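Local structure of hemolysin-related protein (Vibrio cholerae serotype O1, 6MLT) at residues R310-E314 and I329-S333; V370-S374 and V385-A391; V466-N472 and Q494-R500; S473-S479 and T519-P524. The protein is a secreted calcium-binding protein of the biofilm matrix that probably mediates adhesion and binds carbohydrate through a lectin-like domain. All blocks are in the same frame, centred on the assembly; numbering follows the deposited sequence.

Contact 1: R310-E314 and I329-S333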
loop_
_atom_site.group_PDB
_atom_site.type_symbol
_atom_site.label_atom_id
_atom_site.label_comp_id
_atom_site.label_asym_id
_atom_site.label_seq_id
_atom_site.Cartn_x
_atom_site.Cartn_y
_atom_site.Cartn_z
ATOM N N ARG A 310 21.541 0.051 25.423
ATOM C CA ARG A 310 20.167 0.469 25.186
ATOM C C ARG A 310 19.325 -0.694 24.682
ATOM O O ARG A 310 19.734 -1.430 23.781
ATOM C CB ARG A 310 20.114 1.612 24.172
ATOM C CG ARG A 310 18.702 2.119 23.887
ATOM C CD ARG A 310 18.700 3.245 22.858
ATOM N NE ARG A 310 19.055 2.770 21.523
ATOM C CZ ARG A 310 19.140 3.549 20.449
ATOM N NH1 ARG A 310 18.894 4.850 20.544
ATOM N NH2 ARG A 310 19.471 3.025 19.276
ATOM N N VAL A 311 18.129 -0.828 25.248
ATOM C CA VAL A 311 17.180 -1.868 24.872
ATOM C C VAL A 311 15.867 -1.180 24.541
ATOM O O VAL A 311 15.202 -0.641 25.433
ATOM C CB VAL A 311 16.984 -2.909 25.986
ATOM C CG1 VAL A 311 15.913 -3.922 25.597
ATOM C CG2 VAL A 311 18.289 -3.609 26.289
ATOM N N LEU A 312 15.484 -1.208 23.271
ATOM C CA LEU A 312 14.233 -0.620 22.821
ATOM C C LEU A 312 13.185 -1.712 22.681
ATOM O O LEU A 312 13.483 -2.813 22.213
ATOM C CB LEU A 312 14.417 0.111 21.487
ATOM C CG LEU A 312 15.402 1.284 21.483
ATOM C CD1 LEU A 312 15.569 1.833 20.071
ATOM C CD2 LEU A 312 14.954 2.388 22.437
ATOM N N ALA A 313 11.958 -1.402 23.090
ATOM C CA ALA A 313 10.878 -2.368 22.997
ATOM C C ALA A 313 10.524 -2.624 21.536
ATOM O O ALA A 313 10.464 -1.698 20.723
ATOM C CB ALA A 313 9.656 -1.860 23.756
ATOM N N GLU A 314 10.314 -3.893 21.199
ATOM C CA GLU A 314 9.841 -4.292 19.881
ATOM C C GLU A 314 8.410 -4.789 19.997
ATOM O O GLU A 314 8.084 -5.557 20.910
ATOM C CB GLU A 314 10.723 -5.388 19.283
ATOM C CG GLU A 314 12.058 -4.892 18.769
ATOM C CD GLU A 314 12.966 -6.026 18.336
ATOM O OE1 GLU A 314 12.507 -7.190 18.329
ATOM O OE2 GLU A 314 14.140 -5.756 18.006
ATOM N N ILE A 329 17.474 -8.368 30.508
ATOM C CA ILE A 329 16.431 -7.600 29.841
ATOM C C ILE A 329 16.796 -7.494 28.370
ATOM O O ILE A 329 17.956 -7.242 28.031
ATOM C CB ILE A 329 16.268 -6.197 30.461
ATOM C CG1 ILE A 329 15.871 -6.307 31.930
ATOM C CG2 ILE A 329 15.230 -5.387 29.688
ATOM C CD1 ILE A 329 15.942 -4.983 32.673
ATOM N N GLY A 330 15.809 -7.678 27.496
ATOM C CA GLY A 330 16.062 -7.549 26.071
ATOM C C GLY A 330 14.780 -7.251 25.328
ATOM O O GLY A 330 13.686 -7.293 25.892
ATOM N N ALA A 331 14.930 -6.921 24.040
ATOM C CA ALA A 331 13.750 -6.729 23.204
ATOM C C ALA A 331 13.017 -8.043 22.990
ATOM O O ALA A 331 11.788 -8.059 22.860
ATOM C CB ALA A 331 14.143 -6.111 21.864
ATOM N N ASN A 332 13.753 -9.150 22.971
ATOM C CA ASN A 332 13.177 -10.479 22.859
ATOM C C ASN A 332 14.112 -11.453 23.560
ATOM O O ASN A 332 15.202 -11.087 24.006
ATOM C CB ASN A 332 12.968 -10.867 21.392
ATOM C CG ASN A 332 14.233 -10.746 20.585
ATOM O OD1 ASN A 332 15.187 -11.498 20.790
ATOM N ND2 ASN A 332 14.257 -9.793 19.661
ATOM N N SER A 333 13.684 -12.714 23.632
ATOM C CA SER A 333 14.405 -13.712 24.408
ATOM C C SER A 333 15.779 -14.026 23.836
ATOM O O SER A 333 16.608 -14.611 24.542
ATOM C CB SER A 333 13.584 -15.001 24.490
ATOM O OG SER A 333 13.479 -15.609 23.218
#
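Val311 and Ala331 are the main points of contact where two sheets of the beta-prism meet. Strand 309-312 is the outermost strand of one sheet, strand 326-330 belongs to the next, and the closest pair of alpha carbons, Val311 CA and Gly330 CA, stands 5.9 Å apart. This spacing comes from packing: the two strands bond to other partners, Val311 to Met410 and Gly330 to Ala319.

The apolar contacts lie on the inner side. Val311 sets CG1 anti to its own nitrogen (chi1 176°), which carries that methyl across to the peptide joining Gly330 to Ala331, with Val311 CG1 3.5 Å from Gly330 C. The same methyl keeps a looser contact with the branch methyl of Ile329, Val311 CG1 to Ile329 CG2 being 4.4 Å. Leu318, Met410 and Val412 extend this packing into the interior of the prism.

At the outer end a single methyl serves both backbone and side chain. Ala331 CB approaches Leu312 O at 3.4 Å and also lies against the extended chain of Glu314, 3.7 Å from Glu314 CD.

The polar contact is slight. Glu314 is poorly ordered, and its carboxylate plane is turned 48° from the amide plane of Asn332. The other end of that amide is better placed, since Asn332 OD1 accepts from Gln334 N and Asn335 ND2. What remains for the contact is a weak hydrogen bond from Asn332 ND2 to Glu314 OE1, 3.4 Å long and bent to 146° at the hydrogen.

Contact 2: V370-S374 and V385-A391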
loop_
_atom_site.group_PDB
_atom_site.type_symbol
_atom_site.label_atom_id
_atom_site.label_comp_id
_atom_site.label_asym_id
_atom_site.label_seq_id
_atom_site.Cartn_x
_atom_site.Cartn_y
_atom_site.Cartn_z
ATOM N N VAL A 370 19.870 -4.745 40.683
ATOM C CA VAL A 370 18.419 -4.594 40.663
ATOM C C VAL A 370 17.783 -5.893 41.144
ATOM O O VAL A 370 17.967 -6.954 40.534
ATOM C CB VAL A 370 17.922 -4.214 39.259
ATOM C CG1 VAL A 370 16.403 -4.157 39.219
ATOM C CG2 VAL A 370 18.514 -2.868 38.848
ATOM N N LEU A 371 17.026 -5.806 42.237
ATOM C CA LEU A 371 16.408 -6.960 42.880
ATOM C C LEU A 371 14.989 -7.187 42.387
ATOM O O LEU A 371 14.565 -8.337 42.230
ATOM C CB LEU A 371 16.406 -6.772 44.401
ATOM C CG LEU A 371 17.749 -6.364 45.001
ATOM C CD1 LEU A 371 17.604 -6.073 46.487
ATOM C CD2 LEU A 371 18.808 -7.442 44.773
ATOM N N GLU A 372 14.250 -6.113 42.127
ATOM C CA GLU A 372 12.864 -6.246 41.709
ATOM C C GLU A 372 12.444 -5.018 40.921
ATOM O O GLU A 372 12.908 -3.902 41.179
ATOM C CB GLU A 372 11.925 -6.439 42.913
ATOM C CG GLU A 372 10.482 -6.759 42.518
ATOM C CD GLU A 372 9.494 -6.513 43.626
ATOM O OE1 GLU A 372 9.411 -7.346 44.552
ATOM O OE2 GLU A 372 8.798 -5.477 43.568
ATOM N N MET A 373 11.560 -5.242 39.951
ATOM C CA MET A 373 10.834 -4.168 39.294
ATOM C C MET A 373 9.360 -4.530 39.309
ATOM O O MET A 373 8.997 -5.680 39.044
ATOM C CB MET A 373 11.324 -3.946 37.858
ATOM C CG MET A 373 12.774 -3.500 37.777
ATOM S SD MET A 373 13.231 -3.006 36.109
ATOM C CE MET A 373 13.028 -4.541 35.216
ATOM N N SER A 374 8.519 -3.561 39.654
ATOM C CA SER A 374 7.073 -3.747 39.671
ATOM C C SER A 374 6.450 -2.726 38.730
ATOM O O SER A 374 6.526 -1.517 38.979
ATOM C CB SER A 374 6.525 -3.610 41.089
ATOM O OG SER A 374 5.143 -3.871 41.112
ATOM N N VAL A 385 8.840 -8.539 38.451
ATOM C CA VAL A 385 9.964 -9.405 38.129
ATOM C C VAL A 385 10.988 -9.252 39.246
ATOM O O VAL A 385 11.232 -8.138 39.727
ATOM C CB VAL A 385 10.583 -9.065 36.757
ATOM C CG1 VAL A 385 9.612 -9.406 35.633
ATOM C CG2 VAL A 385 10.972 -7.590 36.693
ATOM N N GLY A 386 11.564 -10.367 39.671
ATOM C CA GLY A 386 12.426 -10.374 40.832
ATOM C C GLY A 386 11.606 -10.333 42.106
ATOM O O GLY A 386 10.386 -10.548 42.111
ATOM N N SER A 387 12.289 -10.017 43.205
ATOM C CA SER A 387 11.651 -10.054 44.514
ATOM C C SER A 387 12.346 -9.105 45.479
ATOM O O SER A 387 13.575 -9.126 45.602
ATOM C CB SER A 387 11.674 -11.468 45.094
ATOM O OG SER A 387 11.101 -11.471 46.394
ATOM N N LYS A 388 11.544 -8.302 46.182
ATOM C CA LYS A 388 12.065 -7.457 47.254
ATOM C C LYS A 388 12.652 -8.290 48.383
ATOM O O LYS A 388 13.509 -7.803 49.133
ATOM C CB LYS A 388 10.951 -6.565 47.804
ATOM C CG LYS A 388 10.599 -5.379 46.931
ATOM C CD LYS A 388 9.391 -4.628 47.485
ATOM C CE LYS A 388 9.617 -3.120 47.517
ATOM N NZ LYS A 388 10.308 -2.672 48.765
ATOM N N ASP A 389 12.177 -9.527 48.548
ATOM C CA ASP A 389 12.678 -10.414 49.591
ATOM C C ASP A 389 14.102 -10.891 49.338
ATOM O O ASP A 389 14.659 -11.595 50.188
ATOM C CB ASP A 389 11.758 -11.629 49.742
ATOM C CG ASP A 389 10.508 -11.325 50.551
ATOM O OD1 ASP A 389 10.517 -10.350 51.329
ATOM O OD2 ASP A 389 9.516 -12.072 50.412
ATOM N N SER A 390 14.696 -10.551 48.200
ATOM C CA SER A 390 16.088 -10.892 47.933
ATOM C C SER A 390 17.075 -9.913 48.554
ATOM O O SER A 390 18.286 -10.093 48.396
ATOM C CB SER A 390 16.323 -10.952 46.421
ATOM O OG SER A 390 15.481 -11.940 45.853
ATOM N N ALA A 391 16.594 -8.891 49.248
ATOM C CA ALA A 391 17.454 -7.825 49.734
ATOM C C ALA A 391 18.060 -8.170 51.084
ATOM O O ALA A 391 17.382 -8.686 51.975
ATOM C CB ALA A 391 16.663 -6.521 49.849
#
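Leu371 O turns toward Gly386 and Ser387 at a point where both strands depart from regular beta geometry. Leu371 and Glu372 together face Thr358 on the next strand, a classic beta bulge, while Gly386 takes a positive phi. At this level the alpha carbons of Glu372 and Gly386, an antiparallel non-hydrogen-bonded pair, are 4.2 Å apart. Leu371 O accepts from Ser387 N at 3.0 Å, and Gly386 CA adds a C-H...O contact to the same oxygen.

One residue further along, regular pairing is restored. Met373 and Val385 form an antiparallel hydrogen-bonded pair; the bond from Met373 N to Val385 O measures 2.9 Å and is nearly straight at 161°, and Val385 N donates back to Met373 O. On the face that carries these two residues, Val385 CG2 rests on Met373 CB at 3.8 Å, and the pair packs against Ile320 of a neighbouring sheet.

Glu372 holds the start of the 3-10 turn 388-390. With CG anti to the backbone N (chi1 -173°) and the chain extended, Glu372 brings OE1 to 2.8 Å from Lys388 N, the donor lying 40° out of the carboxylate plane. The lysine chain passes obliquely over the carboxylate with its CG, but its ammonium leads away and bonds Thr396 OG1. Just before the turn, Ser387 OG accepts from Asp389 N, an ST turn. At the far end Leu371 CD1 meets Ala391 CB at 3.5 Å.

Strand 382-386 is thus the edge, and 370-377 the second strand, of a four-stranded antiparallel sheet in the beta-prism lectin fold to which this region belongs by family.

Contact 3: V466-N472 and Q494-R500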
loop_
_atom_site.group_PDB
_atom_site.type_symbol
_atom_site.label_atom_id
_atom_site.label_comp_id
_atom_site.label_asym_id
_atom_site.label_seq_id
_atom_site.Cartn_x
_atom_site.Cartn_y
_atom_site.Cartn_z
ATOM N N VAL A 466 -12.115 19.604 -3.384
ATOM C CA VAL A 466 -11.729 20.429 -4.525
ATOM C C VAL A 466 -12.676 20.136 -5.677
ATOM O O VAL A 466 -12.752 18.996 -6.152
ATOM C CB VAL A 466 -10.269 20.182 -4.932
ATOM C CG1 VAL A 466 -9.962 20.829 -6.278
ATOM C CG2 VAL A 466 -9.337 20.731 -3.857
ATOM N N ALA A 467 -13.379 21.166 -6.138
ATOM C CA ALA A 467 -14.329 20.992 -7.227
ATOM C C ALA A 467 -13.628 20.409 -8.443
ATOM O O ALA A 467 -12.520 20.822 -8.804
ATOM C CB ALA A 467 -14.992 22.327 -7.579
ATOM N N ASN A 468 -14.291 19.441 -9.073
ATOM C CA ASN A 468 -13.704 18.645 -10.149
ATOM C C ASN A 468 -14.869 18.076 -10.954
ATOM O O ASN A 468 -15.561 17.166 -10.480
ATOM C CB ASN A 468 -12.815 17.544 -9.577
ATOM C CG ASN A 468 -11.969 16.846 -10.632
ATOM O OD1 ASN A 468 -11.010 17.416 -11.165
ATOM N ND2 ASN A 468 -12.312 15.591 -10.926
ATOM N N ASP A 469 -15.086 18.613 -12.157
ATOM C CA ASP A 469 -16.288 18.328 -12.948
ATOM C C ASP A 469 -16.233 16.914 -13.509
ATOM O O ASP A 469 -15.480 16.638 -14.448
ATOM C CB ASP A 469 -16.418 19.348 -14.081
ATOM C CG ASP A 469 -17.446 18.938 -15.154
ATOM O OD1 ASP A 469 -18.273 18.027 -14.913
ATOM O OD2 ASP A 469 -17.423 19.540 -16.256
ATOM N N ASP A 470 -17.048 16.016 -12.960
ATOM C CA ASP A 470 -17.160 14.681 -13.534
ATOM C C ASP A 470 -18.611 14.240 -13.610
ATOM O O ASP A 470 -18.935 13.065 -13.395
ATOM C CB ASP A 470 -16.338 13.662 -12.756
ATOM C CG ASP A 470 -16.109 12.410 -13.560
ATOM O OD1 ASP A 470 -15.899 12.568 -14.778
ATOM O OD2 ASP A 470 -16.153 11.295 -13.000
ATOM N N LEU A 471 -19.502 15.168 -13.958
ATOM C CA LEU A 471 -20.922 14.838 -14.051
ATOM C C LEU A 471 -21.180 13.663 -14.984
ATOM O O LEU A 471 -22.163 12.937 -14.802
ATOM C CB LEU A 471 -21.717 16.048 -14.536
ATOM C CG LEU A 471 -22.517 16.774 -13.464
ATOM C CD1 LEU A 471 -21.595 17.649 -12.646
ATOM C CD2 LEU A 471 -23.632 17.587 -14.096
ATOM N N ASN A 472 -20.328 13.470 -15.990
ATOM C CA ASN A 472 -20.557 12.459 -17.018
ATOM C C ASN A 472 -20.316 11.031 -16.533
ATOM O O ASN A 472 -20.717 10.092 -17.229
ATOM C CB ASN A 472 -19.651 12.726 -18.228
ATOM C CG ASN A 472 -20.028 11.891 -19.435
ATOM O OD1 ASN A 472 -21.207 11.759 -19.771
ATOM N ND2 ASN A 472 -19.030 11.315 -20.093
ATOM N N GLN A 494 -8.124 14.008 -12.520
ATOM C CA GLN A 494 -8.534 14.213 -13.900
ATOM C C GLN A 494 -10.003 14.606 -13.903
ATOM O O GLN A 494 -10.792 14.059 -13.125
ATOM C CB GLN A 494 -8.327 12.930 -14.717
ATOM C CG GLN A 494 -8.910 12.959 -16.121
ATOM C CD GLN A 494 -8.092 13.827 -17.057
ATOM O OE1 GLN A 494 -6.869 13.725 -17.100
ATOM N NE2 GLN A 494 -8.761 14.699 -17.795
ATOM N N ASP A 495 -10.374 15.564 -14.758
ATOM C CA ASP A 495 -11.796 15.800 -15.000
ATOM C C ASP A 495 -12.070 15.797 -16.500
ATOM O O ASP A 495 -11.400 15.075 -17.240
ATOM C CB ASP A 495 -12.282 17.082 -14.299
ATOM C CG ASP A 495 -11.719 18.379 -14.880
ATOM O OD1 ASP A 495 -10.958 18.377 -15.869
ATOM O OD2 ASP A 495 -12.082 19.436 -14.314
ATOM N N ARG A 496 -13.073 16.549 -16.965
ATOM C CA ARG A 496 -13.419 16.481 -18.383
ATOM C C ARG A 496 -12.342 17.106 -19.263
ATOM O O ARG A 496 -12.149 16.668 -20.403
ATOM C CB ARG A 496 -14.763 17.167 -18.644
ATOM C CG ARG A 496 -15.977 16.514 -17.953
ATOM C CD ARG A 496 -16.148 15.035 -18.293
ATOM N NE ARG A 496 -16.292 14.785 -19.727
ATOM C CZ ARG A 496 -17.408 14.977 -20.420
ATOM N NH1 ARG A 496 -18.497 15.442 -19.825
ATOM N NH2 ARG A 496 -17.432 14.713 -21.720
ATOM N N LEU A 497 -11.619 18.109 -18.755
ATOM C CA LEU A 497 -10.735 18.917 -19.588
ATOM C C LEU A 497 -9.315 19.065 -19.066
ATOM O O LEU A 497 -8.459 19.545 -19.818
ATOM C CB LEU A 497 -11.321 20.326 -19.765
ATOM C CG LEU A 497 -12.669 20.411 -20.474
ATOM C CD1 LEU A 497 -13.252 21.810 -20.361
ATOM C CD2 LEU A 497 -12.521 20.008 -21.938
ATOM N N ARG A 498 -9.033 18.687 -17.821
ATOM C CA ARG A 498 -7.755 18.990 -17.198
ATOM C C ARG A 498 -7.300 17.827 -16.336
ATOM O O ARG A 498 -8.107 17.200 -15.649
ATOM C CB ARG A 498 -7.830 20.242 -16.299
ATOM C CG ARG A 498 -8.727 21.352 -16.799
ATOM C CD ARG A 498 -9.097 22.294 -15.668
ATOM N NE ARG A 498 -10.123 21.724 -14.793
ATOM C CZ ARG A 498 -10.566 22.307 -13.684
ATOM N NH1 ARG A 498 -10.068 23.478 -13.304
ATOM N NH2 ARG A 498 -11.506 21.722 -12.951
ATOM N N MET A 499 -6.003 17.558 -16.376
ATOM C CA MET A 499 -5.322 16.793 -15.346
ATOM C C MET A 499 -4.681 17.788 -14.390
ATOM O O MET A 499 -4.148 18.811 -14.824
ATOM C CB MET A 499 -4.271 15.861 -15.962
ATOM C CG MET A 499 -3.463 15.049 -14.953
ATOM S SD MET A 499 -2.060 15.969 -14.258
ATOM C CE MET A 499 -1.590 14.869 -12.921
ATOM N N ARG A 500 -4.778 17.518 -13.089
ATOM C CA ARG A 500 -4.232 18.433 -12.099
ATOM C C ARG A 500 -3.494 17.674 -11.008
ATOM O O ARG A 500 -3.758 16.496 -10.746
ATOM C CB ARG A 500 -5.333 19.309 -11.478
ATOM C CG ARG A 500 -5.949 20.297 -12.470
ATOM C CD ARG A 500 -7.022 21.146 -11.816
ATOM N NE ARG A 500 -8.166 20.346 -11.395
ATOM C CZ ARG A 500 -9.131 20.779 -10.590
ATOM N NH1 ARG A 500 -9.092 22.013 -10.106
ATOM N NH2 ARG A 500 -10.137 19.971 -10.259
HETATM O O HOH W 1 -11.268 23.206 -8.543
HETATM O O HOH W 2 -8.824 17.917 -12.777
HETATM O O HOH W 3 -19.287 16.031 -17.174
#
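Asp469 and Asp495 mark the closest approach of the two backbones, their CA atoms lying 5.5 Å apart. Here the chain leaving strand 462-467 runs beside the turn between strands 490-494 and 498-502, in the next four-stranded sheet of the propeller. The sole direct backbone bond between the segments, Arg496 N to Asp469 O, is weak.

Side chains do most of the joining. Arg500 NH2 donates to Ala467 O at 2.9 Å and to Asn468 OD1 at 2.8 Å, both acceptors lying at the guanidinium edge. Amide and guanidinium are nearly coplanar, 7° apart, and the arginine uses an in-plane lone pair of OD1. With CG anti to the backbone N (chi1 -169°), the Asn468 amide reaches between Arg500 and Gln494: OD1 takes the arginine, and ND2 gives an almost straight bond (175°) to Gln494 O, 3.1 Å away. One water links Ala467 O to Arg500 NH1, and a second ties Asn468 OD1, Arg498 O and Arg500 NE together.

Asp495 organises its own turn: OD1 accepts from Leu497 N and Arg498 N, and OD2 takes both NE and NH2 of Arg498 side-on, a salt bridge with NH2 at 2.7 Å. At the other end Asn472 CB lies over one face of the Arg496 guanidinium, 3.4 Å from NH1, while Arg496 itself bonds Ser517 O and Ser548 OG.

Arg498 NH2 sits over the centre of the Arg500 guanidinium, 3.4 Å above its plane. The Asp495 carboxylate and the two oxygens at the Arg500 edge probably offset the cost of bringing these two positive groups together.

Contact 4: S473-S479 and T519-P524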
loop_
_atom_site.group_PDB
_atom_site.type_symbol
_atom_site.label_atom_id
_atom_site.label_comp_id
_atom_site.label_asym_id
_atom_site.label_seq_id
_atom_site.Cartn_x
_atom_site.Cartn_y
_atom_site.Cartn_z
ATOM N N SER A 473 -19.662 10.833 -15.389
ATOM C CA SER A 473 -19.261 9.488 -14.983
ATOM C C SER A 473 -19.441 9.273 -13.488
ATOM O O SER A 473 -20.123 8.332 -13.067
ATOM C CB SER A 473 -17.807 9.234 -15.391
ATOM O OG SER A 473 -17.169 8.254 -14.578
ATOM N N GLY A 474 -18.835 10.138 -12.679
ATOM C CA GLY A 474 -18.826 9.936 -11.246
ATOM C C GLY A 474 -17.930 8.813 -10.779
ATOM O O GLY A 474 -18.030 8.405 -9.618
ATOM N N LYS A 475 -17.061 8.291 -11.647
ATOM C CA LYS A 475 -16.172 7.195 -11.284
ATOM C C LYS A 475 -14.701 7.501 -11.522
ATOM O O LYS A 475 -13.858 6.629 -11.280
ATOM C CB LYS A 475 -16.551 5.924 -12.061
ATOM C CG LYS A 475 -17.990 5.452 -11.841
ATOM C CD LYS A 475 -18.242 4.099 -12.509
ATOM C CE LYS A 475 -19.686 3.641 -12.369
ATOM N NZ LYS A 475 -20.639 4.552 -13.062
ATOM N N ILE A 476 -14.362 8.715 -11.966
ATOM C CA ILE A 476 -13.008 8.979 -12.436
ATOM C C ILE A 476 -11.995 8.685 -11.333
ATOM O O ILE A 476 -12.259 8.868 -10.137
ATOM C CB ILE A 476 -12.869 10.423 -12.948
ATOM C CG1 ILE A 476 -11.501 10.649 -13.611
ATOM C CG2 ILE A 476 -13.073 11.434 -11.813
ATOM C CD1 ILE A 476 -11.270 9.818 -14.881
ATOM N N GLY A 477 -10.828 8.212 -11.743
ATOM C CA GLY A 477 -9.826 7.766 -10.804
ATOM C C GLY A 477 -8.879 8.868 -10.357
ATOM O O GLY A 477 -8.879 9.980 -10.880
ATOM N N VAL A 478 -8.075 8.513 -9.360
ATOM C CA VAL A 478 -7.005 9.346 -8.836
ATOM C C VAL A 478 -5.820 8.432 -8.558
ATOM O O VAL A 478 -5.961 7.212 -8.445
ATOM C CB VAL A 478 -7.417 10.085 -7.546
ATOM C CG1 VAL A 478 -8.555 11.060 -7.829
ATOM C CG2 VAL A 478 -7.829 9.089 -6.468
ATOM N N SER A 479 -4.639 9.036 -8.446
ATOM C CA SER A 479 -3.452 8.327 -7.986
ATOM C C SER A 479 -2.627 9.291 -7.145
ATOM O O SER A 479 -3.004 10.448 -6.945
ATOM C CB SER A 479 -2.643 7.763 -9.159
ATOM O OG SER A 479 -2.060 8.805 -9.913
ATOM N N THR A 519 -14.298 10.463 -19.401
ATOM C CA THR A 519 -14.041 9.908 -18.074
ATOM C C THR A 519 -14.813 8.617 -17.842
ATOM O O THR A 519 -16.021 8.521 -18.093
ATOM C CB THR A 519 -14.333 10.901 -16.933
ATOM O OG1 THR A 519 -15.741 11.122 -16.800
ATOM C CG2 THR A 519 -13.609 12.224 -17.168
ATOM N N LEU A 520 -14.069 7.604 -17.401
ATOM C CA LEU A 520 -14.632 6.401 -16.822
ATOM C C LEU A 520 -14.034 6.299 -15.434
ATOM O O LEU A 520 -14.454 7.025 -14.518
ATOM C CB LEU A 520 -14.344 5.193 -17.721
ATOM C CG LEU A 520 -15.110 5.147 -19.040
ATOM C CD1 LEU A 520 -14.529 4.042 -19.909
ATOM C CD2 LEU A 520 -16.590 4.927 -18.789
ATOM N N TRP A 521 -13.013 5.458 -15.233
ATOM C CA TRP A 521 -12.322 5.388 -13.951
ATOM C C TRP A 521 -10.805 5.359 -14.131
ATOM O O TRP A 521 -10.093 4.867 -13.246
ATOM C CB TRP A 521 -12.810 4.165 -13.150
ATOM C CG TRP A 521 -12.947 2.941 -13.989
ATOM C CD1 TRP A 521 -12.000 1.981 -14.208
ATOM C CD2 TRP A 521 -14.099 2.549 -14.744
ATOM N NE1 TRP A 521 -12.495 1.015 -15.051
ATOM C CE2 TRP A 521 -13.776 1.344 -15.403
ATOM C CE3 TRP A 521 -15.368 3.103 -14.934
ATOM C CZ2 TRP A 521 -14.671 0.686 -16.237
ATOM C CZ3 TRP A 521 -16.262 2.442 -15.765
ATOM C CH2 TRP A 521 -15.908 1.246 -16.401
ATOM N N GLU A 522 -10.293 5.887 -15.240
ATOM C CA GLU A 522 -8.857 5.940 -15.470
ATOM C C GLU A 522 -8.205 6.936 -14.512
ATOM O O GLU A 522 -8.877 7.760 -13.890
ATOM C CB GLU A 522 -8.569 6.321 -16.926
ATOM C CG GLU A 522 -8.786 7.805 -17.289
ATOM C CD GLU A 522 -10.210 8.167 -17.750
ATOM O OE1 GLU A 522 -11.195 7.473 -17.387
ATOM O OE2 GLU A 522 -10.332 9.189 -18.470
ATOM N N TYR A 523 -6.882 6.851 -14.393
ATOM C CA TYR A 523 -6.130 7.835 -13.630
ATOM C C TYR A 523 -4.769 8.026 -14.281
ATOM O O TYR A 523 -4.316 7.174 -15.054
ATOM C CB TYR A 523 -5.973 7.422 -12.155
ATOM C CG TYR A 523 -5.471 6.008 -11.929
ATOM C CD1 TYR A 523 -4.151 5.672 -12.177
ATOM C CD2 TYR A 523 -6.317 5.014 -11.455
ATOM C CE1 TYR A 523 -3.682 4.372 -11.980
ATOM C CE2 TYR A 523 -5.853 3.706 -11.241
ATOM C CZ TYR A 523 -4.532 3.404 -11.510
ATOM O OH TYR A 523 -4.048 2.131 -11.302
ATOM N N PRO A 524 -4.094 9.138 -14.001
ATOM C CA PRO A 524 -2.716 9.298 -14.473
ATOM C C PRO A 524 -1.768 8.452 -13.640
ATOM O O PRO A 524 -2.049 8.109 -12.488
ATOM C CB PRO A 524 -2.433 10.796 -14.282
ATOM C CG PRO A 524 -3.745 11.416 -13.868
ATOM C CD PRO A 524 -4.556 10.319 -13.264
#
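Ile476 and Trp521 bring the two backbones together, CA to CA 4.0 Å, where the entry to strand 478-481 lies along the irregular segment that leads into strand 525-527, so that the contact joins two neighbouring blade sheets of the beta-propeller. In the middle the backbones bond directly, Gly477 N to Glu522 O, at 2.9 Å.

Ser473 works in two directions. Its OG, roughly anti to the backbone nitrogen (chi1 155°), donates to Leu520 O at 3.0 Å and accepts from Lys475 N in an ST turn. Leu520 N donates to the syn lone pair of Glu522 OE1 and Ser517 OG bonds OE2, so both carboxylate oxygens are held while the chain bends at chi2.

Between these bonds the side chains meet by van der Waals contact: Ile476 CD1 abuts the Glu522 carboxylate, 3.4 Å from Glu522 OE1, and touches Thr519 CB. Lys475 runs beside Trp521 and points the same way, with Lys475 CD 3.9 Å from Trp521 CE3; the indole also meets Trp222 edge-to-face.

Tyr523 lies by Val478, its CG 3.7 Å from Val478 O, a buried oxygen with no partner in the model, while its own hydroxyl is engaged by Tyr576 O and Trp573 NE1. Ser479 makes the last tie: chi1 of 68° sets its OG between the backbone N and the carbonyl carbon, from where it donates to Pro524 O at 2.7 Å.

The four contacts form two pairs in different domains. Contacts 1 and 2 both belong to the beta-prism, with centres 19 Å apart, and they touch in its interior through Ile329 CD1 and Met373 CE at 3.9 Å. Contacts 3 and 4 lie in the propeller with centres only 9 Å apart, and their segments alternate along the chain. Asp470 OD1 and Thr519 OG1 probably join these two by a hydrogen bond, and Gln494 O packs on Ile476 CG1. About 52 Å separates the centres of contacts 1 and 3. None forms an annotated metal site; in contact 4 the side chain of Ser479 is about 13 Å from a bound sodium ion.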